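Local coordinates for protein exosome complex component Rrp42 (Methanothermobacter thermautotrophicus, PDB 2WNR) that probably serves as the non-catalytic subunit of the RNA-degrading archaeal exosome and contributes to structuring the active site of its partner Rrp41, at residues T83-L88 with E102-L107; V53-T58 with D147-D152. All blocks are in the same frame, centred on the assembly; numbering follows the deposited sequence.

Contact 1 (T83-L88 with E102-L107); sequences TNSELL and ERSVEL
S104 OG draws together the start of helix 102-117 and the later part of strand 80-87 in the first RNase PH domain, where the helix packs on the mixed sheet. Water 1 is hydrogen-bonded to S104 OG at 2.7 Å and accepts from L87 N, so it bridges the helix to the strand backbone. S85 OG and S104 OG share a weak hydrogen bond of 3.3 Å, and S85 O lies 2.9 Å from S104 OG. The S104 hydroxyl is carried to the strand because it stands anti to its own backbone N (chi1 -170°). Beside this polar cluster L87 leans on the first helical turn: its CD2 methyl rests on S104 CA at 3.7 Å, and its CD1 lies 3.8 Å from S104 OG. Replacing L87 with an alanine would probably open a gap beside S104 and take from R103 CG the methyl that touches it. One turn further along the helix, L107 CD1 packs on S85, with S85 CB at 3.8 Å. Strand 83-87 and helix 102-107 run at 142° to each other, N to C. The R103 guanidinium turns elsewhere, NH2 bonding to T94 O, while R103 CG stays 3.9 Å from L87 CD2.

Contact 2 (V53-T58 with D147-D152); sequences VKLGNT and DGNLFD
T58 OG1 bonds twice to the loop before helix 150-164. It accepts from D147 N at 2.8 Å and donates to G148 O at 2.7 Å, 33° off the carbonyl plane; R35 NH2 also bonds to G148 O. A chi1 of -66° sets T58 OG1 opposite the carbonyl carbon, beside the backbone N, which brings it to both partners. N57 and D147 lie side by side and point the same way, amide and carboxylate planes only 14° apart. N57 ND2 meets D147 OD2 in a weak bond of 3.4 Å, and water 2 accepts from N57 N and donates to D147 OD2. Van der Waals contacts complete the interface: L55 CD2 touches D152 CB and the amide nitrogen ND2 of N149, both at 3.9 Å, while T58 CG2 faces L150 CD1 at 4.0 Å. The N-cap bond runs from D152 N to N149 OD1; a side-chain bond, N149 ND2 to D152 OD2 at 2.7 Å from above the carboxylate plane, holds the N149 amide. D152 OD1 bonds to T197 OG1. The whole is a beta hairpin, strands 49-55 and 58-69 joined by a type II' turn with G56 and N57 at its corners, docked against an asparagine N-cap.

From the N terminus, residues 53-58 come first, turning the hairpin from strand 49-55 into strand 58-69; their partner, 147-152, lies beyond 88 intervening residues. Within that long loop falls contact 1, a much shorter closure: 83-88 lies on the later part of strand 80-87, and after 13 residues of neither helix nor strand, the segment 102-107 begins helix 102-117. The chain then returns through strand 133-145, which pairs with both 58-69 and 80-87, to 147-152 and helix 150-164. One closure thus sits inside the other. Their centres are 14 Å apart, yet they meet where L107 CD2 packs on F151 CD1 at 3.7 Å, joining the two helices over the shared sheet.

Contact 1 (T83-L88 with E102-L107)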
loop_
_atom_site.group_PDB
_atom_site.type_symbol
_atom_site.label_atom_id
_atom_site.label_comp_id
_atom_site.label_asym_id
_atom_site.label_seq_id
_atom_site.Cartn_x
_atom_site.Cartn_y
_atom_site.Cartn_z
ATOM N N THR A 83 4.066 4.291 19.318
ATOM C CA THR A 83 4.250 2.893 19.695
ATOM C C THR A 83 3.899 1.995 18.524
ATOM O O THR A 83 2.842 2.132 17.917
ATOM C CB THR A 83 3.404 2.512 20.929
ATOM O OG1 THR A 83 3.735 3.386 22.011
ATOM C CG2 THR A 83 3.664 1.067 21.383
ATOM N N ASN A 84 4.813 1.092 18.188
ATOM C CA ASN A 84 4.569 0.121 17.138
ATOM C C ASN A 84 5.197 -1.219 17.496
ATOM O O ASN A 84 6.275 -1.266 18.094
ATOM C CB ASN A 84 5.070 0.608 15.769
ATOM C CG ASN A 84 4.789 -0.410 14.657
ATOM O OD1 ASN A 84 3.657 -0.529 14.182
ATOM N ND2 ASN A 84 5.823 -1.164 14.257
ATOM N N SER A 85 4.518 -2.306 17.150
ATOM C CA SER A 85 5.045 -3.622 17.461
ATOM C C SER A 85 5.114 -4.504 16.231
ATOM O O SER A 85 4.219 -4.485 15.387
ATOM C CB SER A 85 4.227 -4.298 18.561
ATOM O OG SER A 85 2.859 -4.244 18.259
ATOM N N GLU A 86 6.195 -5.263 16.136
ATOM C CA GLU A 86 6.361 -6.227 15.073
ATOM C C GLU A 86 6.186 -7.662 15.605
ATOM O O GLU A 86 7.083 -8.206 16.256
ATOM C CB GLU A 86 7.734 -6.050 14.426
ATOM C CG GLU A 86 7.869 -4.796 13.594
ATOM C CD GLU A 86 7.156 -4.887 12.244
ATOM O OE1 GLU A 86 7.668 -5.594 11.349
ATOM O OE2 GLU A 86 6.099 -4.236 12.062
ATOM N N LEU A 87 5.023 -8.255 15.344
ATOM C CA LEU A 87 4.786 -9.636 15.716
ATOM C C LEU A 87 5.402 -10.543 14.639
ATOM O O LEU A 87 4.757 -10.894 13.653
ATOM C CB LEU A 87 3.291 -9.902 15.909
ATOM C CG LEU A 87 2.715 -9.784 17.321
ATOM C CD1 LEU A 87 3.103 -8.491 17.986
ATOM C CD2 LEU A 87 1.207 -9.898 17.278
ATOM N N LEU A 88 6.665 -10.901 14.835
ATOM C CA LEU A 88 7.449 -11.526 13.788
ATOM C C LEU A 88 7.047 -12.969 13.480
ATOM O O LEU A 88 6.818 -13.780 14.391
ATOM C CB LEU A 88 8.938 -11.503 14.149
ATOM C CG LEU A 88 9.628 -10.170 14.463
ATOM C CD1 LEU A 88 11.049 -10.382 14.973
ATOM C CD2 LEU A 88 9.589 -9.147 13.333
ATOM N N GLU A 102 -4.550 -7.286 13.127
ATOM C CA GLU A 102 -5.396 -7.002 14.289
ATOM C C GLU A 102 -4.654 -7.174 15.600
ATOM O O GLU A 102 -4.638 -6.294 16.456
ATOM C CB GLU A 102 -6.513 -8.021 14.333
ATOM C CG GLU A 102 -7.741 -7.690 13.581
ATOM C CD GLU A 102 -8.774 -8.788 13.731
ATOM O OE1 GLU A 102 -8.409 -9.919 14.146
ATOM O OE2 GLU A 102 -9.956 -8.518 13.436
ATOM N N ARG A 103 -4.067 -8.357 15.741
ATOM C CA ARG A 103 -3.432 -8.832 16.950
ATOM C C ARG A 103 -2.269 -7.936 17.336
ATOM O O ARG A 103 -2.122 -7.606 18.499
ATOM C CB ARG A 103 -2.973 -10.252 16.696
ATOM C CG ARG A 103 -2.512 -11.058 17.870
ATOM C CD ARG A 103 -2.501 -12.558 17.450
ATOM N NE ARG A 103 -2.127 -12.733 16.035
ATOM C CZ ARG A 103 -1.856 -13.891 15.432
ATOM N NH1 ARG A 103 -1.897 -15.050 16.095
ATOM N NH2 ARG A 103 -1.531 -13.885 14.146
ATOM N N SER A 104 -1.465 -7.532 16.358
ATOM C CA SER A 104 -0.337 -6.634 16.592
ATOM C C SER A 104 -0.818 -5.259 17.023
ATOM O O SER A 104 -0.358 -4.720 18.022
ATOM C CB SER A 104 0.493 -6.494 15.328
ATOM O OG SER A 104 1.697 -5.817 15.605
ATOM N N VAL A 105 -1.746 -4.709 16.248
ATOM C CA VAL A 105 -2.367 -3.420 16.514
ATOM C C VAL A 105 -2.937 -3.330 17.927
ATOM O O VAL A 105 -2.741 -2.323 18.624
ATOM C CB VAL A 105 -3.470 -3.123 15.474
ATOM C CG1 VAL A 105 -4.326 -1.938 15.905
ATOM C CG2 VAL A 105 -2.840 -2.880 14.088
ATOM N N GLU A 106 -3.627 -4.382 18.359
ATOM C CA GLU A 106 -4.190 -4.377 19.701
ATOM C C GLU A 106 -3.098 -4.320 20.758
ATOM O O GLU A 106 -3.093 -3.419 21.611
ATOM C CB GLU A 106 -5.066 -5.592 19.950
ATOM C CG GLU A 106 -5.715 -5.514 21.324
ATOM C CD GLU A 106 -6.285 -6.825 21.774
ATOM O OE1 GLU A 106 -5.810 -7.872 21.291
ATOM O OE2 GLU A 106 -7.207 -6.803 22.620
ATOM N N LEU A 107 -2.178 -5.284 20.687
ATOM C CA LEU A 107 -1.017 -5.321 21.567
ATOM C C LEU A 107 -0.356 -3.950 21.652
ATOM O O LEU A 107 -0.136 -3.435 22.729
ATOM C CB LEU A 107 -0.003 -6.362 21.090
ATOM C CG LEU A 107 1.262 -6.673 21.922
ATOM C CD1 LEU A 107 2.447 -5.833 21.522
ATOM C CD2 LEU A 107 1.024 -6.556 23.427
HETATM O O HOH W 1 3.067 -6.690 13.426
#

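Contact 2 (V53-T58 with D147-D152)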
loop_
_atom_site.group_PDB
_atom_site.type_symbol
_atom_site.label_atom_id
_atom_site.label_comp_id
_atom_site.label_asym_id
_atom_site.label_seq_id
_atom_site.Cartn_x
_atom_site.Cartn_y
_atom_site.Cartn_z
ATOM N N VAL A 53 13.260 -8.367 27.376
ATOM C CA VAL A 53 12.499 -9.016 28.446
ATOM C C VAL A 53 12.122 -10.451 28.079
ATOM O O VAL A 53 11.656 -10.730 26.971
ATOM C CB VAL A 53 11.237 -8.208 28.841
ATOM C CG1 VAL A 53 10.314 -9.029 29.740
ATOM C CG2 VAL A 53 11.633 -6.946 29.551
ATOM N N LYS A 54 12.355 -11.358 29.019
ATOM C CA LYS A 54 11.906 -12.736 28.903
ATOM C C LYS A 54 10.932 -13.025 30.034
ATOM O O LYS A 54 11.257 -12.864 31.210
ATOM C CB LYS A 54 13.081 -13.710 28.944
ATOM C CG LYS A 54 13.883 -13.780 27.660
ATOM C CD LYS A 54 14.902 -14.925 27.691
ATOM C CE LYS A 54 14.215 -16.274 27.489
ATOM N NZ LYS A 54 15.170 -17.420 27.467
ATOM N N LEU A 55 9.729 -13.434 29.660
ATOM C CA LEU A 55 8.693 -13.781 30.610
ATOM C C LEU A 55 8.337 -15.227 30.281
ATOM O O LEU A 55 7.640 -15.503 29.313
ATOM C CB LEU A 55 7.500 -12.813 30.468
ATOM C CG LEU A 55 6.131 -13.104 31.100
ATOM C CD1 LEU A 55 6.225 -13.404 32.589
ATOM C CD2 LEU A 55 5.166 -11.949 30.854
ATOM N N GLY A 56 8.854 -16.155 31.073
ATOM C CA GLY A 56 8.906 -17.541 30.644
ATOM C C GLY A 56 9.780 -17.550 29.409
ATOM O O GLY A 56 10.907 -17.053 29.440
ATOM N N ASN A 57 9.255 -18.076 28.310
ATOM C CA ASN A 57 9.993 -18.086 27.051
ATOM C C ASN A 57 9.592 -16.965 26.109
ATOM O O ASN A 57 10.254 -16.744 25.094
ATOM C CB ASN A 57 9.853 -19.434 26.349
ATOM C CG ASN A 57 10.693 -20.502 26.986
ATOM O OD1 ASN A 57 11.799 -20.234 27.447
ATOM N ND2 ASN A 57 10.180 -21.727 27.011
ATOM N N THR A 58 8.500 -16.278 26.434
ATOM C CA THR A 58 8.050 -15.130 25.664
ATOM C C THR A 58 9.125 -14.057 25.741
ATOM O O THR A 58 9.493 -13.607 26.822
ATOM C CB THR A 58 6.679 -14.592 26.166
ATOM O OG1 THR A 58 5.670 -15.574 25.913
ATOM C CG2 THR A 58 6.289 -13.331 25.454
ATOM N N ASP A 147 5.393 -17.332 23.698
ATOM C CA ASP A 147 5.021 -18.519 24.461
ATOM C C ASP A 147 3.983 -18.143 25.513
ATOM O O ASP A 147 3.930 -18.753 26.578
ATOM C CB ASP A 147 6.265 -19.161 25.105
ATOM C CG ASP A 147 6.070 -20.643 25.449
ATOM O OD1 ASP A 147 5.146 -21.283 24.897
ATOM O OD2 ASP A 147 6.861 -21.189 26.262
ATOM N N GLY A 148 3.165 -17.136 25.210
ATOM C CA GLY A 148 2.105 -16.682 26.115
ATOM C C GLY A 148 2.281 -15.276 26.682
ATOM O O GLY A 148 3.368 -14.899 27.129
ATOM N N ASN A 149 1.201 -14.503 26.670
ATOM C CA ASN A 149 1.145 -13.220 27.376
ATOM C C ASN A 149 2.120 -12.180 26.823
ATOM O O ASN A 149 3.168 -11.896 27.403
ATOM C CB ASN A 149 1.335 -13.417 28.887
ATOM C CG ASN A 149 1.041 -12.161 29.692
ATOM O OD1 ASN A 149 0.595 -11.146 29.157
ATOM N ND2 ASN A 149 1.287 -12.234 30.995
ATOM N N LEU A 150 1.747 -11.616 25.690
ATOM C CA LEU A 150 2.518 -10.581 25.070
ATOM C C LEU A 150 2.428 -9.249 25.830
ATOM O O LEU A 150 3.407 -8.522 25.933
ATOM C CB LEU A 150 1.992 -10.415 23.660
ATOM C CG LEU A 150 2.718 -11.005 22.449
ATOM C CD1 LEU A 150 3.673 -12.195 22.606
ATOM C CD2 LEU A 150 1.804 -11.017 21.231
ATOM N N PHE A 151 1.251 -8.952 26.368
ATOM C CA PHE A 151 0.968 -7.655 26.976
ATOM C C PHE A 151 1.880 -7.322 28.158
ATOM O O PHE A 151 2.462 -6.225 28.212
ATOM C CB PHE A 151 -0.501 -7.568 27.405
ATOM C CG PHE A 151 -1.463 -7.833 26.299
ATOM C CD1 PHE A 151 -1.959 -6.786 25.526
ATOM C CD2 PHE A 151 -1.877 -9.131 26.019
ATOM C CE1 PHE A 151 -2.847 -7.029 24.483
ATOM C CE2 PHE A 151 -2.768 -9.387 24.976
ATOM C CZ PHE A 151 -3.251 -8.335 24.206
ATOM N N ASP A 152 1.993 -8.266 29.098
ATOM C CA ASP A 152 2.738 -8.020 30.328
ATOM C C ASP A 152 4.214 -7.901 30.022
ATOM O O ASP A 152 4.882 -7.022 30.557
ATOM C CB ASP A 152 2.469 -9.113 31.356
ATOM C CG ASP A 152 1.007 -9.196 31.753
ATOM O OD1 ASP A 152 0.215 -8.346 31.299
ATOM O OD2 ASP A 152 0.646 -10.110 32.531
HETATM O O HOH W 2 7.308 -19.885 28.594
#